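Local coordinates for mRNA transport regulator MTR2 (Candida albicans, PDB 1Q42), which affects the transport of mRNA from the nucleus to the cytoplasm and interacts with the export factor Mex67, at residues 65-70 and 171-176; 79-82 and 86-89; 99-104 and 134-139. All coordinates share one frame; numbering follows the deposited sequence.

Contact 1: 65-70 and 171-176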
# COMPACT_ATOMS: atom_id res chain seq x y z
N ASN A 65 -6.30 4.60 -0.70
CA ASN A 65 -7.60 3.95 -0.93
C ASN A 65 -8.13 3.18 0.28
O ASN A 65 -9.27 2.69 0.26
CB ASN A 65 -7.54 3.04 -2.15
CG ASN A 65 -7.31 3.81 -3.45
OD1 ASN A 65 -6.30 3.60 -4.11
ND2 ASN A 65 -8.25 4.69 -3.81
N LEU A 66 -7.33 3.07 1.34
CA LEU A 66 -7.78 2.44 2.57
C LEU A 66 -8.86 3.28 3.22
O LEU A 66 -8.79 4.50 3.21
CB LEU A 66 -6.62 2.28 3.55
CG LEU A 66 -5.56 1.26 3.19
CD1 LEU A 66 -4.31 1.49 4.05
CD2 LEU A 66 -6.09 -0.16 3.38
N LYS A 67 -9.86 2.62 3.79
CA LYS A 67 -10.83 3.28 4.66
C LYS A 67 -10.19 3.58 6.01
O LYS A 67 -9.35 2.83 6.50
CB LYS A 67 -12.08 2.41 4.84
CG LYS A 67 -12.92 2.31 3.60
CD LYS A 67 -14.27 1.65 3.88
CE LYS A 67 -15.04 1.44 2.59
NZ LYS A 67 -16.44 1.04 2.82
N ARG A 68 -10.60 4.69 6.62
CA ARG A 68 -10.13 5.07 7.94
C ARG A 68 -10.25 3.90 8.94
O ARG A 68 -9.32 3.66 9.72
CB ARG A 68 -10.88 6.32 8.44
CG ARG A 68 -10.12 7.12 9.46
CD ARG A 68 -9.83 8.59 9.11
NE ARG A 68 -8.97 8.80 7.94
CZ ARG A 68 -7.63 8.63 7.88
NH1 ARG A 68 -6.92 8.21 8.93
NH2 ARG A 68 -6.99 8.88 6.74
N SER A 69 -11.35 3.16 8.87
CA SER A 69 -11.63 2.06 9.80
C SER A 69 -11.44 0.66 9.18
O SER A 69 -12.07 -0.32 9.60
CB SER A 69 -13.06 2.17 10.31
OG SER A 69 -14.01 1.88 9.30
N SER A 70 -10.58 0.58 8.18
CA SER A 70 -10.27 -0.72 7.57
C SER A 70 -9.59 -1.65 8.58
O SER A 70 -8.95 -1.18 9.53
CB SER A 70 -9.37 -0.54 6.34
OG SER A 70 -8.29 0.32 6.61
N VAL A 171 -10.47 -6.72 0.74
CA VAL A 171 -11.92 -6.71 0.56
C VAL A 171 -12.26 -5.24 0.27
O VAL A 171 -11.98 -4.36 1.08
CB VAL A 171 -12.66 -7.23 1.79
CG1 VAL A 171 -14.16 -7.26 1.51
CG2 VAL A 171 -12.16 -8.63 2.18
N VAL A 172 -12.84 -4.99 -0.90
CA VAL A 172 -12.99 -3.64 -1.44
C VAL A 172 -14.42 -3.39 -1.87
O VAL A 172 -15.07 -4.29 -2.37
CB VAL A 172 -12.07 -3.42 -2.68
CG1 VAL A 172 -12.03 -1.95 -3.07
CG2 VAL A 172 -10.67 -3.95 -2.43
N ASP A 173 -14.91 -2.17 -1.68
CA ASP A 173 -16.25 -1.81 -2.17
C ASP A 173 -16.31 -1.97 -3.68
O ASP A 173 -15.31 -1.75 -4.37
CB ASP A 173 -16.57 -0.35 -1.80
CG ASP A 173 -16.95 -0.17 -0.34
OD1 ASP A 173 -17.02 -1.16 0.41
OD2 ASP A 173 -17.21 0.96 0.15
N GLU A 174 -17.49 -2.32 -4.19
CA GLU A 174 -17.73 -2.62 -5.62
C GLU A 174 -17.16 -1.60 -6.62
O GLU A 174 -16.57 -1.98 -7.63
CB GLU A 174 -19.24 -2.69 -5.88
CG GLU A 174 -19.84 -4.07 -5.78
CD GLU A 174 -21.34 -4.05 -6.02
OE1 GLU A 174 -21.93 -2.95 -5.95
OE2 GLU A 174 -21.92 -5.13 -6.27
N ASN A 175 -17.39 -0.32 -6.35
CA ASN A 175 -17.02 0.74 -7.28
C ASN A 175 -15.55 1.09 -7.14
O ASN A 175 -15.18 1.99 -6.38
CB ASN A 175 -17.92 1.96 -7.09
CG ASN A 175 -19.37 1.67 -7.46
OD1 ASN A 175 -20.30 2.04 -6.74
ND2 ASN A 175 -19.57 0.99 -8.59
N VAL A 176 -14.73 0.37 -7.90
CA VAL A 176 -13.29 0.34 -7.71
C VAL A 176 -12.55 1.38 -8.56
O VAL A 176 -11.35 1.58 -8.40
CB VAL A 176 -12.74 -1.09 -7.98
CG1 VAL A 176 -12.31 -1.28 -9.45
CG2 VAL A 176 -11.62 -1.41 -7.03

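Contact 2: 79-82 and 86-89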
# COMPACT_ATOMS: atom_id res chain seq x y z
N ILE A 79 -3.27 -4.54 12.99
CA ILE A 79 -3.21 -3.21 13.56
C ILE A 79 -4.46 -3.08 14.43
O ILE A 79 -5.56 -3.38 13.98
CB ILE A 79 -3.16 -2.15 12.45
CG1 ILE A 79 -1.86 -2.34 11.66
CG2 ILE A 79 -3.27 -0.73 13.02
CD1 ILE A 79 -1.60 -1.33 10.55
N ILE A 80 -4.27 -2.68 15.69
CA ILE A 80 -5.38 -2.50 16.62
C ILE A 80 -5.65 -0.99 16.73
O ILE A 80 -4.73 -0.23 16.98
CB ILE A 80 -5.00 -3.07 18.02
CG1 ILE A 80 -4.69 -4.56 17.95
CG2 ILE A 80 -6.13 -2.85 19.02
CD1 ILE A 80 -3.81 -5.04 19.10
N PRO A 81 -6.91 -0.57 16.57
CA PRO A 81 -7.25 0.85 16.66
C PRO A 81 -6.91 1.34 18.05
O PRO A 81 -7.08 0.58 18.99
CB PRO A 81 -8.76 0.91 16.41
CG PRO A 81 -9.25 -0.51 16.33
CD PRO A 81 -8.09 -1.42 16.35
N SER A 82 -6.37 2.54 18.17
CA SER A 82 -6.19 3.15 19.49
C SER A 82 -7.12 4.35 19.60
O SER A 82 -7.57 4.89 18.58
CB SER A 82 -4.74 3.57 19.69
OG SER A 82 -4.45 4.74 18.95
N ASP A 86 -6.53 5.77 14.20
CA ASP A 86 -7.24 4.66 13.55
C ASP A 86 -6.25 3.82 12.78
O ASP A 86 -5.07 4.15 12.65
CB ASP A 86 -8.37 5.14 12.63
CG ASP A 86 -7.91 6.15 11.59
OD1 ASP A 86 -8.55 7.21 11.51
OD2 ASP A 86 -6.95 6.00 10.80
N CYS A 87 -6.74 2.71 12.26
CA CYS A 87 -5.86 1.73 11.64
C CYS A 87 -5.17 2.26 10.40
O CYS A 87 -4.03 1.92 10.17
CB CYS A 87 -6.64 0.46 11.32
SG CYS A 87 -7.03 -0.44 12.85
N LYS A 88 -5.87 3.06 9.60
CA LYS A 88 -5.25 3.60 8.38
C LYS A 88 -4.04 4.45 8.75
O LYS A 88 -2.97 4.34 8.14
CB LYS A 88 -6.25 4.46 7.61
CG LYS A 88 -5.66 5.11 6.38
CD LYS A 88 -6.75 5.69 5.50
CE LYS A 88 -6.18 6.32 4.22
NZ LYS A 88 -7.24 7.02 3.44
N LEU A 89 -4.22 5.29 9.75
CA LEU A 89 -3.14 6.20 10.18
C LEU A 89 -1.96 5.43 10.72
O LEU A 89 -0.81 5.71 10.37
CB LEU A 89 -3.65 7.18 11.23
CG LEU A 89 -2.65 8.18 11.83
CD1 LEU A 89 -1.86 8.90 10.74
CD2 LEU A 89 -3.40 9.18 12.71

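Contact 3: 99-104 and 134-139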
# COMPACT_ATOMS: atom_id res chain seq x y z
N PRO A 99 12.14 2.00 3.49
CA PRO A 99 12.78 2.66 2.35
C PRO A 99 11.80 2.70 1.19
O PRO A 99 10.81 1.97 1.18
CB PRO A 99 13.99 1.78 2.02
CG PRO A 99 14.13 0.85 3.20
CD PRO A 99 12.79 0.72 3.82
N LEU A 100 12.08 3.55 0.21
CA LEU A 100 11.23 3.63 -0.96
C LEU A 100 11.10 2.23 -1.56
O LEU A 100 12.06 1.50 -1.62
CB LEU A 100 11.84 4.56 -2.00
CG LEU A 100 11.00 4.83 -3.25
CD1 LEU A 100 9.66 5.45 -2.87
CD2 LEU A 100 11.78 5.72 -4.21
N SER A 101 9.90 1.91 -2.02
CA SER A 101 9.58 0.60 -2.57
C SER A 101 9.22 0.66 -4.05
O SER A 101 8.81 1.70 -4.59
CB SER A 101 8.41 0.00 -1.78
OG SER A 101 7.28 0.87 -1.77
N SER A 102 9.35 -0.49 -4.70
CA SER A 102 8.92 -0.66 -6.09
C SER A 102 8.29 -2.06 -6.24
O SER A 102 9.00 -3.08 -6.22
CB SER A 102 10.10 -0.50 -7.03
OG SER A 102 9.74 -0.77 -8.38
N HIS A 103 6.97 -2.09 -6.33
CA HIS A 103 6.18 -3.32 -6.49
C HIS A 103 5.92 -3.58 -7.97
O HIS A 103 5.70 -2.65 -8.75
CB HIS A 103 4.79 -3.18 -5.84
CG HIS A 103 4.78 -3.19 -4.34
ND1 HIS A 103 5.00 -2.05 -3.58
CD2 HIS A 103 4.52 -4.18 -3.45
CE1 HIS A 103 4.89 -2.36 -2.29
NE2 HIS A 103 4.58 -3.64 -2.19
N GLN A 104 5.94 -4.86 -8.36
CA GLN A 104 5.53 -5.29 -9.68
C GLN A 104 4.42 -6.32 -9.48
O GLN A 104 4.64 -7.37 -8.88
CB GLN A 104 6.73 -5.91 -10.41
CG GLN A 104 6.46 -6.37 -11.82
CD GLN A 104 7.66 -7.05 -12.46
OE1 GLN A 104 8.81 -6.69 -12.19
NE2 GLN A 104 7.40 -8.03 -13.32
N ARG A 134 19.01 6.30 2.18
CA ARG A 134 18.08 7.41 2.34
C ARG A 134 16.68 6.89 2.69
O ARG A 134 16.26 5.83 2.22
CB ARG A 134 18.00 8.23 1.05
CG ARG A 134 19.29 9.02 0.76
CD ARG A 134 19.15 9.98 -0.39
NE ARG A 134 18.83 9.30 -1.63
CZ ARG A 134 19.69 8.56 -2.34
NH1 ARG A 134 19.29 7.98 -3.45
NH2 ARG A 134 20.96 8.40 -1.95
N ASN A 135 15.97 7.65 3.53
CA ASN A 135 14.56 7.37 3.83
C ASN A 135 13.67 7.95 2.73
O ASN A 135 14.18 8.42 1.70
CB ASN A 135 14.18 7.86 5.24
CG ASN A 135 14.15 9.37 5.37
OD1 ASN A 135 14.08 10.10 4.37
ND2 ASN A 135 14.19 9.86 6.60
N ARG A 136 12.35 7.92 2.92
CA ARG A 136 11.43 8.32 1.85
C ARG A 136 11.36 9.82 1.65
O ARG A 136 10.86 10.28 0.64
CB ARG A 136 10.02 7.78 2.08
CG ARG A 136 9.90 6.31 1.75
CD ARG A 136 8.61 5.69 2.29
NE ARG A 136 8.46 4.30 1.89
CZ ARG A 136 7.73 3.87 0.89
NH1 ARG A 136 7.10 4.71 0.08
NH2 ARG A 136 7.67 2.55 0.65
N LEU A 137 11.86 10.58 2.61
CA LEU A 137 11.99 12.03 2.46
C LEU A 137 13.37 12.44 1.95
O LEU A 137 13.68 13.63 1.90
CB LEU A 137 11.68 12.72 3.79
CG LEU A 137 10.32 12.38 4.42
CD1 LEU A 137 10.17 13.15 5.72
CD2 LEU A 137 9.15 12.67 3.50
N GLY A 138 14.20 11.46 1.58
CA GLY A 138 15.50 11.72 0.97
C GLY A 138 16.63 12.03 1.95
O GLY A 138 17.69 12.52 1.54
N GLU A 139 16.42 11.71 3.22
CA GLU A 139 17.34 12.08 4.29
C GLU A 139 18.21 10.89 4.70
O GLU A 139 17.73 9.77 4.76
CB GLU A 139 16.56 12.58 5.51
CG GLU A 139 15.61 13.74 5.20
CD GLU A 139 14.49 13.88 6.22
OE1 GLU A 139 13.79 14.92 6.18
OE2 GLU A 139 14.31 12.97 7.06
O HOH W 1 14.50 5.39 0.20

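Contact 1: 65-70 and 171-176
K67 and D173 alone meet across this contact, and they do so through one salt bridge: NZ of K67 ends 2.8 Å from OD2 of D173. The bond is lopsided, since OD1 of D173 stands 3.3 Å from the same NZ. The ammonium reaches OD2 on its syn side but lies 30° out of the carboxylate plane. In K67, CG beside the backbone N (chi1 -71°) and an extended chain beyond it carry NZ to the aspartate; the two side chains cross at about a right angle.

Neither partner is fully buried, and the two segments bury just 73 Å² between them, as expected for a bridge at the surface. The bridge spans a strand of the NTF2-type sheet. K67 makes a backbone hydrogen bond to I183, while V171 bonds to N184 and S185, which places the start of strand 183-192 between the two charged residues.

Tight packing belongs to the neighbours that alternate with them. L66 is buried against I183, M186 and F91 of helix 87-96, and V172 is buried against F119 and I182. Beyond K67 the chain turns a corner in a type I turn ending at S70. There O of K67 is gripped twice, by N of S70 at 3.1 Å and by OG of S70 at 2.7 Å, the hydroxyl lying in the carbonyl plane. On the loose side, R68 and S69 at this corner are exposed, as are E174 and N175 beyond the aspartate.

Contact 2: 79-82 and 86-89
P81 touches C87 where the chain doubles back into a helix, the CA atoms of P81 and D86 being 4.9 Å apart, with no hydrogen bond from one segment to the other. The thiol of C87 does most of the touching. Its SG sits beside the backbone N of its own residue (chi1 -72°), a torsion that directs the sulfur at the passing loop. There SG of C87 lies 3.5 Å from O of I79 and 3.7 Å from N of P81, so it meets main chain as well as side chains. Two apolar contacts add to these: CG2 of I79 and CD of P81 each stand 3.8 Å from SG of C87. The same CG2 branch of I79, anti to its own backbone N, also reaches CA of C87 at 3.8 Å. I79 is buried, whereas P81 lies at the exposed margin.

D86 faces away from the loop and is the N-cap of the helix. Its OD2 accepts from N of L89 at 3.0 Å, with an N-H...O angle of 159° and the donor nearly in line with the C-O bond. That oxygen also meets R68 in a salt bridge; the arginine and the helix N terminus would both probably stabilise a negative carboxylate.

I79 is tied by a backbone hydrogen bond to I72 of strand 70-74 and packs on Q90 and F91 one turn further along helix 87-96, while K88 bonds to E181 and to the carbonyls of S64 and L66. The contact thus joins the exit of edge strand 77-78 to the first turn of helix 87-96.

Contact 3: 99-104 and 134-139
R136 reaches across L100 to S101, crossing the leucine side chain at about a right angle. Earlier in the segment, R134 contributes its carbonyl: a water 2.7 Å from O of R134 accepts from N of L100 at 3.0 Å, bridging the two backbones. N135 then fixes the shape of the loop. Its OD1 accepts from N of L137 at 2.9 Å, an Asx turn, and from N of E139 at 3.1 Å, the two donors arriving from opposite faces of the amide. Its ND2 gives an almost straight bond (174°) to OE2 of E139.

R136 follows, its chain extended from CG to NE, which carries the guanidinium across L100. CA of L100 sits 3.9 Å above the centre of that plane. At the edge, NH2 of R136 donates to OG of S101 over 3.0 Å, bent to 140°, with the hydroxyl oxygen 20° out of the guanidinium plane. T98 OG1 also takes a bond from NH2, and NH1 is held by L40 O and Y58 OH, so several bonds limit the group's rotation. S101 OG is itself bonded to D41. L137 turns instead to Y44, V55 and Y58, and G138, with positive phi, completes a type I turn begun at N135.

Beside the arginine stands W95 of helix 87-96. L100 pairs by backbone with D130, continuing the pairing of edge strand 101-113 with 118-129, and R136 brings the loop after 118-129 back to the start of 101-113, close to helices 29-40 and 55-59.

Overall arrangement
From the N terminus, the chain first passes 65-70, whose partner 171-176 comes only after 100 intervening residues; contact 1 therefore closes the longest loop and encloses the other two. Contact 2 is the first to close, over three residues between strand 77-78 and helix 87-96. That helix leads into strand 101-113, where contact 3 opens, to close at 134-139 beyond strand 118-129. Contacts 2 and 3 thus lie in series, and none cross. Contacts 1 and 2 touch where S70 packs on C87, linking the corner to the helix start. Contact 3 lies across the chain's centre from contact 1, their centres about 25 Å apart, although both reach the same sheet.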